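PDB 3HXI: eukaryotic Translation Initiation 4E from Schistosoma mansoni, which binds the 7-methylguanosine cap of mRNA and, as a member of the eIF4E family, probably helps bring capped messages to the translation machinery. Local coordinates for residues 62-67 and 124-129; 98-103 and 133-138. All coordinates share one frame; numbering follows the deposited sequence.

Overall arrangement
Both interactions are buried, their centres about 8 Å apart, and both draw on the middle of the curved antiparallel sheet of the eIF4E fold. Interaction 1 lies within the sheet, pairing strands 63-68 and 121-127; interaction 2 sets helix 96-108 against strand 134-139, the next strand over. They are joined by backbone bonds between Gln-127 and Lys-134 and between Val-125 and Ser-136. Their chemistry differs: interaction 1 combines backbone bonds and apolar packing with a charged end at the cap triphosphate, whereas interaction 2 is wholly apolar between its segments. Even so, both reach the cap analogue, interaction 2 through residues on the sheet face turned from the helix.

Interaction 1 (62-67 and 124-129); sequences KDLYMF and AVFQPR. With GTG (7-methyl-guanosine-5'-triphosphate-5'-guanosine), chain C.
Tyr-65 and Val-125 sit opposite each other as a non-hydrogen-bonded pair in two neighbouring antiparallel strands of the eIF4E sheet. The pairs beside them, Leu-64 with Phe-126 and Met-66 with Ala-124, carry the backbone hydrogen bonds. Val-125 is the bump here. Its CG1, anti to the backbone N (chi1 -172°), rests over the Tyr-65 ring in a CH-pi contact, 3.7 Å from the ring centroid. CG2 fills the notch between the two aromatic rings of the other strand, 3.6 Å from Tyr-65 CD1 and, from near the ring plane, at the edge of Phe-67. On the other face Leu-64 and Phe-126 rise together from the sheet, with Leu-64 CD1 4.0 Å from Phe-126 CD2. Trp-100 of helix 96-108 also touches Leu-64.

Just beyond Gln-127, Pro-128 presses its CD to 3.0 Å from Lys-62 O, a buried carbonyl oxygen with no polar partner. Next to it the Asp-63 carboxylate and the Arg-129 guanidinium lie nearly coplanar, 8° apart. NH1 and NH2 of Arg-129 each use an in-plane N-H to meet the syn lone pair of one carboxylate oxygen. This end-on salt bridge fixes the guanidinium's rotation and should offset part of its charge, while Arg-129 NE holds O1B of the cap triphosphate at 2.8 Å. Gln-127 adds a third bond to the carboxylate from above its plane, NE2 lying 3.3 Å from Asp-63 OD2; the same NE2 also donates to the phosphate oxygen O2A, at 3.2 Å.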
loop_
_atom_site.group_PDB
_atom_site.type_symbol
_atom_site.label_atom_id
_atom_site.label_comp_id
_atom_site.label_asym_id
_atom_site.label_seq_id
_atom_site.Cartn_x
_atom_site.Cartn_y
_atom_site.Cartn_z
ATOM N N LYS A 62 -11.818 2.536 -9.196
ATOM C CA LYS A 62 -10.562 2.275 -9.928
ATOM C C LYS A 62 -9.432 2.376 -8.919
ATOM O O LYS A 62 -9.273 3.410 -8.284
ATOM C CB LYS A 62 -10.339 3.284 -11.051
ATOM C CG LYS A 62 -8.914 3.234 -11.670
ATOM C CD LYS A 62 -8.800 4.096 -12.935
ATOM C CE LYS A 62 -7.358 4.563 -13.163
ATOM N NZ LYS A 62 -7.149 5.044 -14.567
ATOM N N ASP A 63 -8.676 1.303 -8.747
ATOM C CA ASP A 63 -7.774 1.208 -7.611
ATOM C C ASP A 63 -6.313 1.165 -8.063
ATOM O O ASP A 63 -6.024 0.792 -9.197
ATOM C CB ASP A 63 -8.110 -0.032 -6.761
ATOM C CG ASP A 63 -9.535 -0.007 -6.191
ATOM O OD1 ASP A 63 -10.171 1.047 -6.232
ATOM O OD2 ASP A 63 -10.024 -1.052 -5.684
ATOM N N LEU A 64 -5.413 1.539 -7.157
ATOM C CA LEU A 64 -3.974 1.525 -7.388
ATOM C C LEU A 64 -3.338 0.529 -6.416
ATOM O O LEU A 64 -3.638 0.550 -5.213
ATOM C CB LEU A 64 -3.383 2.909 -7.134
ATOM C CG LEU A 64 -4.066 4.102 -7.804
ATOM C CD1 LEU A 64 -3.435 5.423 -7.297
ATOM C CD2 LEU A 64 -3.972 3.972 -9.323
ATOM N N TYR A 65 -2.476 -0.334 -6.952
ATOM C CA TYR A 65 -1.761 -1.350 -6.162
ATOM C C TYR A 65 -0.268 -1.195 -6.390
ATOM O O TYR A 65 0.174 -1.163 -7.551
ATOM C CB TYR A 65 -2.169 -2.768 -6.615
ATOM C CG TYR A 65 -3.542 -3.238 -6.151
ATOM C CD1 TYR A 65 -3.658 -4.183 -5.112
ATOM C CD2 TYR A 65 -4.720 -2.741 -6.739
ATOM C CE1 TYR A 65 -4.909 -4.616 -4.669
ATOM C CE2 TYR A 65 -5.978 -3.171 -6.306
ATOM C CZ TYR A 65 -6.062 -4.114 -5.267
ATOM O OH TYR A 65 -7.296 -4.548 -4.798
ATOM N N MET A 66 0.512 -1.118 -5.310
ATOM C CA MET A 66 1.978 -1.127 -5.446
ATOM C C MET A 66 2.573 -2.235 -4.586
ATOM O O MET A 66 2.457 -2.195 -3.351
ATOM C CB MET A 66 2.614 0.220 -5.094
ATOM C CG MET A 66 4.149 0.228 -5.318
ATOM S SD MET A 66 5.045 1.590 -4.545
ATOM C CE MET A 66 5.047 1.052 -2.826
ATOM N N PHE A 67 3.184 -3.222 -5.248
ATOM C CA PHE A 67 3.677 -4.432 -4.588
ATOM C C PHE A 67 5.125 -4.755 -4.953
ATOM O O PHE A 67 5.547 -4.490 -6.074
ATOM C CB PHE A 67 2.762 -5.619 -4.948
ATOM C CG PHE A 67 1.543 -5.710 -4.061
ATOM C CD1 PHE A 67 1.425 -6.723 -3.113
ATOM C CD2 PHE A 67 0.536 -4.748 -4.144
ATOM C CE1 PHE A 67 0.301 -6.784 -2.245
ATOM C CE2 PHE A 67 -0.590 -4.800 -3.284
ATOM C CZ PHE A 67 -0.699 -5.819 -2.340
ATOM N N ALA A 124 1.010 -1.875 -1.071
ATOM C CA ALA A 124 0.046 -0.849 -0.666
ATOM C C ALA A 124 -1.078 -0.738 -1.709
ATOM O O ALA A 124 -0.883 -1.056 -2.893
ATOM C CB ALA A 124 0.738 0.495 -0.478
ATOM N N VAL A 125 -2.242 -0.289 -1.262
ATOM C CA VAL A 125 -3.442 -0.230 -2.111
ATOM C C VAL A 125 -4.205 1.062 -1.818
ATOM O O VAL A 125 -4.443 1.382 -0.657
ATOM C CB VAL A 125 -4.395 -1.416 -1.833
ATOM C CG1 VAL A 125 -5.551 -1.465 -2.870
ATOM C CG2 VAL A 125 -3.646 -2.754 -1.814
ATOM N N PHE A 126 -4.578 1.778 -2.870
ATOM C CA PHE A 126 -5.479 2.904 -2.762
ATOM C C PHE A 126 -6.807 2.599 -3.448
ATOM O O PHE A 126 -6.830 2.235 -4.617
ATOM C CB PHE A 126 -4.875 4.153 -3.394
ATOM C CG PHE A 126 -5.787 5.336 -3.306
ATOM C CD1 PHE A 126 -6.248 5.758 -2.065
ATOM C CD2 PHE A 126 -6.258 5.959 -4.459
ATOM C CE1 PHE A 126 -7.132 6.850 -1.961
ATOM C CE2 PHE A 126 -7.146 7.036 -4.374
ATOM C CZ PHE A 126 -7.570 7.492 -3.131
ATOM N N GLN A 127 -7.901 2.750 -2.711
ATOM C CA GLN A 127 -9.239 2.424 -3.211
ATOM C C GLN A 127 -10.175 3.620 -3.019
ATOM O O GLN A 127 -10.683 3.855 -1.929
ATOM C CB GLN A 127 -9.795 1.182 -2.512
ATOM C CG GLN A 127 -8.922 -0.042 -2.711
ATOM C CD GLN A 127 -9.432 -1.229 -1.940
ATOM O OE1 GLN A 127 -9.498 -1.200 -0.709
ATOM N NE2 GLN A 127 -9.815 -2.278 -2.660
ATOM N N PRO A 128 -10.391 4.396 -4.088
ATOM C CA PRO A 128 -11.345 5.504 -3.999
ATOM C C PRO A 128 -12.789 4.989 -4.030
ATOM O O PRO A 128 -13.161 4.210 -4.908
ATOM C CB PRO A 128 -11.027 6.342 -5.240
ATOM C CG PRO A 128 -10.505 5.348 -6.221
ATOM C CD PRO A 128 -9.766 4.302 -5.414
ATOM N N ARG A 129 -13.583 5.408 -3.052
ATOM C CA ARG A 129 -14.967 4.983 -2.961
ATOM C C ARG A 129 -15.836 6.161 -2.573
ATOM O O ARG A 129 -15.412 7.032 -1.815
ATOM C CB ARG A 129 -15.154 3.886 -1.917
ATOM C CG ARG A 129 -14.371 2.592 -2.142
ATOM C CD ARG A 129 -14.912 1.797 -3.327
ATOM N NE ARG A 129 -14.172 0.547 -3.466
ATOM C CZ ARG A 129 -13.015 0.431 -4.103
ATOM N NH1 ARG A 129 -12.417 -0.756 -4.174
ATOM N NH2 ARG A 129 -12.467 1.495 -4.686
HETATM P PA GTG C . -12.901 -4.532 -2.526
HETATM O O1A GTG C . -12.834 -3.745 -3.807
HETATM O O2A GTG C . -11.735 -4.588 -1.562
HETATM O O3A GTG C . -14.204 -4.180 -1.656
HETATM P PB GTG C . -15.229 -2.973 -1.805
HETATM O O1B GTG C . -14.516 -1.643 -1.816
HETATM O O2B GTG C . -16.309 -3.237 -0.760
HETATM O O3B GTG C . -15.878 -3.312 -3.236
HETATM N N9A GTG C . -11.286 -9.285 -4.400
HETATM C C8A GTG C . -10.621 -8.306 -3.778
HETATM N N7A GTG C . -9.335 -8.690 -3.617
HETATM C C7X GTG C . -8.301 -7.847 -2.966
HETATM C C5A GTG C . -9.213 -9.911 -4.142
HETATM C C6A GTG C . -8.113 -10.771 -4.244
HETATM O O6A GTG C . -6.974 -10.476 -3.813
HETATM N N1A GTG C . -8.309 -11.982 -4.823
HETATM C C2A GTG C . -9.545 -12.321 -5.309
HETATM N N2A GTG C . -9.765 -13.513 -5.893
HETATM N N3A GTG C . -10.602 -11.484 -5.211
HETATM C C4A GTG C . -10.440 -10.279 -4.638
HETATM O O5D GTG C . -13.176 -6.032 -2.950
HETATM C C5D GTG C . -14.326 -6.328 -3.735
HETATM C C4D GTG C . -14.305 -7.791 -4.118
HETATM O O4D GTG C . -13.214 -8.010 -5.002
HETATM C C3D GTG C . -14.075 -8.731 -2.952
HETATM O O3D GTG C . -15.285 -8.984 -2.243
HETATM C C2D GTG C . -13.531 -9.952 -3.655
HETATM O O2D GTG C . -14.612 -10.715 -4.212
HETATM C C1D GTG C . -12.718 -9.330 -4.784
HETATM P PG GTG C . -16.870 -2.388 -4.098
HETATM O O1G GTG C . -16.807 -0.942 -3.724
HETATM O O2G GTG C . -18.217 -3.086 -4.172
HETATM O O5E GTG C . -16.184 -2.564 -5.541
HETATM C C5E GTG C . -14.946 -1.917 -5.831
HETATM C C4E GTG C . -14.566 -2.159 -7.277
HETATM O O4E GTG C . -14.351 -3.560 -7.468
HETATM C C3E GTG C . -15.663 -1.774 -8.252
HETATM O O3E GTG C . -15.020 -1.425 -9.489
HETATM C C2E GTG C . -16.444 -3.061 -8.472
HETATM O O2E GTG C . -17.124 -3.096 -9.738
HETATM C C1E GTG C . -15.310 -4.075 -8.413
HETATM N N9B GTG C . -15.641 -5.442 -7.966
HETATM C C8B GTG C . -16.187 -5.524 -6.631
HETATM N N7B GTG C . -16.346 -6.967 -6.486
HETATM C C5B GTG C . -15.884 -7.568 -7.624
HETATM C C6B GTG C . -15.778 -8.974 -8.052
HETATM O O6B GTG C . -16.171 -9.865 -7.252
HETATM N N1B GTG C . -15.277 -9.230 -9.295
HETATM C C2B GTG C . -14.860 -8.222 -10.137
HETATM N N2B GTG C . -14.355 -8.495 -11.366
HETATM N N3B GTG C . -14.929 -6.911 -9.799
HETATM C C4B GTG C . -15.407 -6.561 -8.588
#

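Interaction 2 (98-103 and 133-138); sequences FLWDEL and SKLSVW. With GTG (7-methyl-guanosine-5'-triphosphate-5'-guanosine), chain C.
O1B of the cap triphosphate is gripped by Lys-134 NZ at 2.8 Å as well as by Arg-129, and Lys-134 shares a strand with Leu-135, which points the opposite way into the side chains of Leu-99, Trp-100 and Leu-103. That alternation divides the sheet as in the eIF4E fold: one face serves the cap, the other is backed by helices. Segment 98-103 of helix 96-108 runs almost along segment 134-138, 11° between their directions, with axes 10.1 Å apart.

Leu-135 does most of the touching. Its CD2 comes 3.7 Å from Leu-99 CB, touches the rim of the Trp-100 indole, close to the ring plane, and lies 3.9 Å from Leu-103 CD2. The Leu-103 and Leu-135 side chains interdigitate, each coming from its own element. With CG anti to the backbone N (chi1 -169°), Leu-103 also brings its CD1 to 3.6 Å from Val-137 CG2. Leu-159 of helix 145-159 closes in on Leu-99 and Leu-103. The polar end of the indole turns elsewhere, Trp-100 NE1 bonding to Tyr-18 OH.

On the cap side, Trp-138 CZ2 reaches the N7-methyl carbon C7X at 3.8 Å, edge-on. On the helix, away from the strand, Asp-101 and Glu-102 form salt bridges to the bound peptide. With no hydrogen bond joining helix to strand, the two hold together by close apolar packing, and the charged groups around it are engaged elsewhere: Lys-134 with the cap, Asp-101 with Arg-54 and the peptide, Glu-102 with the peptide.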
loop_
_atom_site.group_PDB
_atom_site.type_symbol
_atom_site.label_atom_id
_atom_site.label_comp_id
_atom_site.label_asym_id
_atom_site.label_seq_id
_atom_site.Cartn_x
_atom_site.Cartn_y
_atom_site.Cartn_z
ATOM N N PHE A 98 -1.523 13.322 -0.612
ATOM C CA PHE A 98 -0.567 13.304 0.518
ATOM C C PHE A 98 -0.489 11.899 1.129
ATOM O O PHE A 98 0.611 11.347 1.306
ATOM C CB PHE A 98 -0.977 14.351 1.579
ATOM C CG PHE A 98 -0.145 14.317 2.833
ATOM C CD1 PHE A 98 1.097 14.972 2.881
ATOM C CD2 PHE A 98 -0.593 13.630 3.962
ATOM C CE1 PHE A 98 1.881 14.930 4.047
ATOM C CE2 PHE A 98 0.171 13.583 5.135
ATOM C CZ PHE A 98 1.411 14.230 5.183
ATOM N N LEU A 99 -1.644 11.321 1.448
ATOM C CA LEU A 99 -1.677 9.982 2.066
ATOM C C LEU A 99 -0.949 8.949 1.205
ATOM O O LEU A 99 -0.124 8.186 1.706
ATOM C CB LEU A 99 -3.119 9.496 2.287
ATOM C CG LEU A 99 -3.950 10.213 3.358
ATOM C CD1 LEU A 99 -5.347 9.601 3.430
ATOM C CD2 LEU A 99 -3.268 10.153 4.741
ATOM N N TRP A 100 -1.273 8.930 -0.078
ATOM C CA TRP A 100 -0.661 7.964 -1.010
ATOM C C TRP A 100 0.821 8.208 -1.174
ATOM O O TRP A 100 1.612 7.281 -1.060
ATOM C CB TRP A 100 -1.354 8.020 -2.359
ATOM C CG TRP A 100 -1.056 6.890 -3.309
ATOM C CD1 TRP A 100 -0.647 7.021 -4.599
ATOM C CD2 TRP A 100 -1.172 5.472 -3.062
ATOM N NE1 TRP A 100 -0.502 5.770 -5.186
ATOM C CE2 TRP A 100 -0.812 4.809 -4.262
ATOM C CE3 TRP A 100 -1.536 4.702 -1.951
ATOM C CZ2 TRP A 100 -0.804 3.396 -4.382
ATOM C CZ3 TRP A 100 -1.528 3.289 -2.067
ATOM C CH2 TRP A 100 -1.160 2.660 -3.281
ATOM N N ASP A 101 1.212 9.457 -1.430
ATOM C CA ASP A 101 2.641 9.772 -1.572
ATOM C C ASP A 101 3.460 9.460 -0.310
ATOM O O ASP A 101 4.538 8.910 -0.414
ATOM C CB ASP A 101 2.860 11.236 -1.957
ATOM C CG ASP A 101 2.388 11.559 -3.371
ATOM O OD1 ASP A 101 2.077 10.624 -4.156
ATOM O OD2 ASP A 101 2.335 12.781 -3.697
ATOM N N GLU A 102 2.949 9.810 0.871
ATOM C CA GLU A 102 3.665 9.518 2.121
ATOM C C GLU A 102 3.769 8.009 2.336
ATOM O O GLU A 102 4.810 7.489 2.795
ATOM C CB GLU A 102 2.946 10.141 3.325
ATOM C CG GLU A 102 2.993 11.676 3.362
ATOM C CD GLU A 102 4.419 12.221 3.326
ATOM O OE1 GLU A 102 5.301 11.726 4.066
ATOM O OE2 GLU A 102 4.640 13.184 2.579
ATOM N N LEU A 103 2.678 7.316 2.036
ATOM C CA LEU A 103 2.649 5.871 2.215
ATOM C C LEU A 103 3.689 5.200 1.319
ATOM O O LEU A 103 4.488 4.372 1.791
ATOM C CB LEU A 103 1.251 5.292 1.980
ATOM C CG LEU A 103 1.070 3.814 2.404
ATOM C CD1 LEU A 103 1.328 3.643 3.905
ATOM C CD2 LEU A 103 -0.300 3.278 2.012
ATOM N N SER A 133 -13.115 6.401 1.073
ATOM C CA SER A 133 -11.972 5.784 0.400
ATOM C C SER A 133 -11.134 5.033 1.429
ATOM O O SER A 133 -11.316 5.207 2.641
ATOM C CB SER A 133 -11.144 6.858 -0.348
ATOM O OG SER A 133 -11.901 7.479 -1.398
ATOM N N LYS A 134 -10.257 4.149 0.943
ATOM C CA LYS A 134 -9.483 3.288 1.819
ATOM C C LYS A 134 -8.052 3.215 1.305
ATOM O O LYS A 134 -7.827 3.123 0.096
ATOM C CB LYS A 134 -10.079 1.878 1.845
ATOM C CG LYS A 134 -11.499 1.796 2.427
ATOM C CD LYS A 134 -12.059 0.411 2.254
ATOM C CE LYS A 134 -12.566 0.180 0.804
ATOM N NZ LYS A 134 -13.463 -1.015 0.739
ATOM N N LEU A 135 -7.092 3.256 2.222
ATOM C CA LEU A 135 -5.707 2.923 1.889
ATOM C C LEU A 135 -5.366 1.707 2.732
ATOM O O LEU A 135 -5.836 1.602 3.865
ATOM C CB LEU A 135 -4.750 4.062 2.244
ATOM C CG LEU A 135 -4.477 5.191 1.244
ATOM C CD1 LEU A 135 -5.634 6.208 1.261
ATOM C CD2 LEU A 135 -3.165 5.912 1.583
ATOM N N SER A 136 -4.539 0.819 2.201
ATOM C CA SER A 136 -4.207 -0.422 2.896
ATOM C C SER A 136 -2.727 -0.694 2.703
ATOM O O SER A 136 -2.164 -0.336 1.676
ATOM C CB SER A 136 -4.985 -1.589 2.288
ATOM O OG SER A 136 -6.350 -1.544 2.641
ATOM N N VAL A 137 -2.114 -1.353 3.680
ATOM C CA VAL A 137 -0.793 -1.927 3.498
ATOM C C VAL A 137 -0.921 -3.410 3.809
ATOM O O VAL A 137 -1.352 -3.786 4.897
ATOM C CB VAL A 137 0.244 -1.308 4.429
ATOM C CG1 VAL A 137 1.553 -2.122 4.394
ATOM C CG2 VAL A 137 0.481 0.146 4.070
ATOM N N TRP A 138 -0.525 -4.234 2.848
ATOM C CA TRP A 138 -0.608 -5.685 2.957
ATOM C C TRP A 138 0.709 -6.225 3.500
ATOM O O TRP A 138 1.785 -5.827 3.024
ATOM C CB TRP A 138 -0.839 -6.244 1.555
ATOM C CG TRP A 138 -2.246 -6.070 1.028
ATOM C CD1 TRP A 138 -3.126 -5.041 1.282
ATOM C CD2 TRP A 138 -2.915 -6.959 0.135
ATOM N NE1 TRP A 138 -4.304 -5.247 0.583
ATOM C CE2 TRP A 138 -4.200 -6.424 -0.115
ATOM C CE3 TRP A 138 -2.542 -8.163 -0.493
ATOM C CZ2 TRP A 138 -5.131 -7.065 -0.950
ATOM C CZ3 TRP A 138 -3.460 -8.796 -1.312
ATOM C CH2 TRP A 138 -4.740 -8.234 -1.553
HETATM P PA GTG C . -12.901 -4.532 -2.526
HETATM O O1A GTG C . -12.834 -3.745 -3.807
HETATM O O2A GTG C . -11.735 -4.588 -1.562
HETATM O O3A GTG C . -14.204 -4.180 -1.656
HETATM P PB GTG C . -15.229 -2.973 -1.805
HETATM O O1B GTG C . -14.516 -1.643 -1.816
HETATM O O2B GTG C . -16.309 -3.237 -0.760
HETATM O O3B GTG C . -15.878 -3.312 -3.236
HETATM N N9A GTG C . -11.286 -9.285 -4.400
HETATM C C8A GTG C . -10.621 -8.306 -3.778
HETATM N N7A GTG C . -9.335 -8.690 -3.617
HETATM C C7X GTG C . -8.301 -7.847 -2.966
HETATM C C5A GTG C . -9.213 -9.911 -4.142
HETATM C C6A GTG C . -8.113 -10.771 -4.244
HETATM O O6A GTG C . -6.974 -10.476 -3.813
HETATM N N1A GTG C . -8.309 -11.982 -4.823
HETATM C C2A GTG C . -9.545 -12.321 -5.309
HETATM N N2A GTG C . -9.765 -13.513 -5.893
HETATM N N3A GTG C . -10.602 -11.484 -5.211
HETATM C C4A GTG C . -10.440 -10.279 -4.638
HETATM O O5D GTG C . -13.176 -6.032 -2.950
HETATM C C5D GTG C . -14.326 -6.328 -3.735
HETATM C C4D GTG C . -14.305 -7.791 -4.118
HETATM O O4D GTG C . -13.214 -8.010 -5.002
HETATM C C3D GTG C . -14.075 -8.731 -2.952
HETATM O O3D GTG C . -15.285 -8.984 -2.243
HETATM C C2D GTG C . -13.531 -9.952 -3.655
HETATM O O2D GTG C . -14.612 -10.715 -4.212
HETATM C C1D GTG C . -12.718 -9.330 -4.784
HETATM P PG GTG C . -16.870 -2.388 -4.098
HETATM O O1G GTG C . -16.807 -0.942 -3.724
HETATM O O2G GTG C . -18.217 -3.086 -4.172
HETATM O O5E GTG C . -16.184 -2.564 -5.541
HETATM C C5E GTG C . -14.946 -1.917 -5.831
HETATM C C4E GTG C . -14.566 -2.159 -7.277
HETATM O O4E GTG C . -14.351 -3.560 -7.468
HETATM C C3E GTG C . -15.663 -1.774 -8.252
HETATM O O3E GTG C . -15.020 -1.425 -9.489
HETATM C C2E GTG C . -16.444 -3.061 -8.472
HETATM O O2E GTG C . -17.124 -3.096 -9.738
HETATM C C1E GTG C . -15.310 -4.075 -8.413
HETATM N N9B GTG C . -15.641 -5.442 -7.966
HETATM C C8B GTG C . -16.187 -5.524 -6.631
HETATM N N7B GTG C . -16.346 -6.967 -6.486
HETATM C C5B GTG C . -15.884 -7.568 -7.624
HETATM C C6B GTG C . -15.778 -8.974 -8.052
HETATM O O6B GTG C . -16.171 -9.865 -7.252
HETATM N N1B GTG C . -15.277 -9.230 -9.295
HETATM C C2B GTG C . -14.860 -8.222 -10.137
HETATM N N2B GTG C . -14.355 -8.495 -11.366
HETATM N N3B GTG C . -14.929 -6.911 -9.799
HETATM C C4B GTG C . -15.407 -6.561 -8.588
#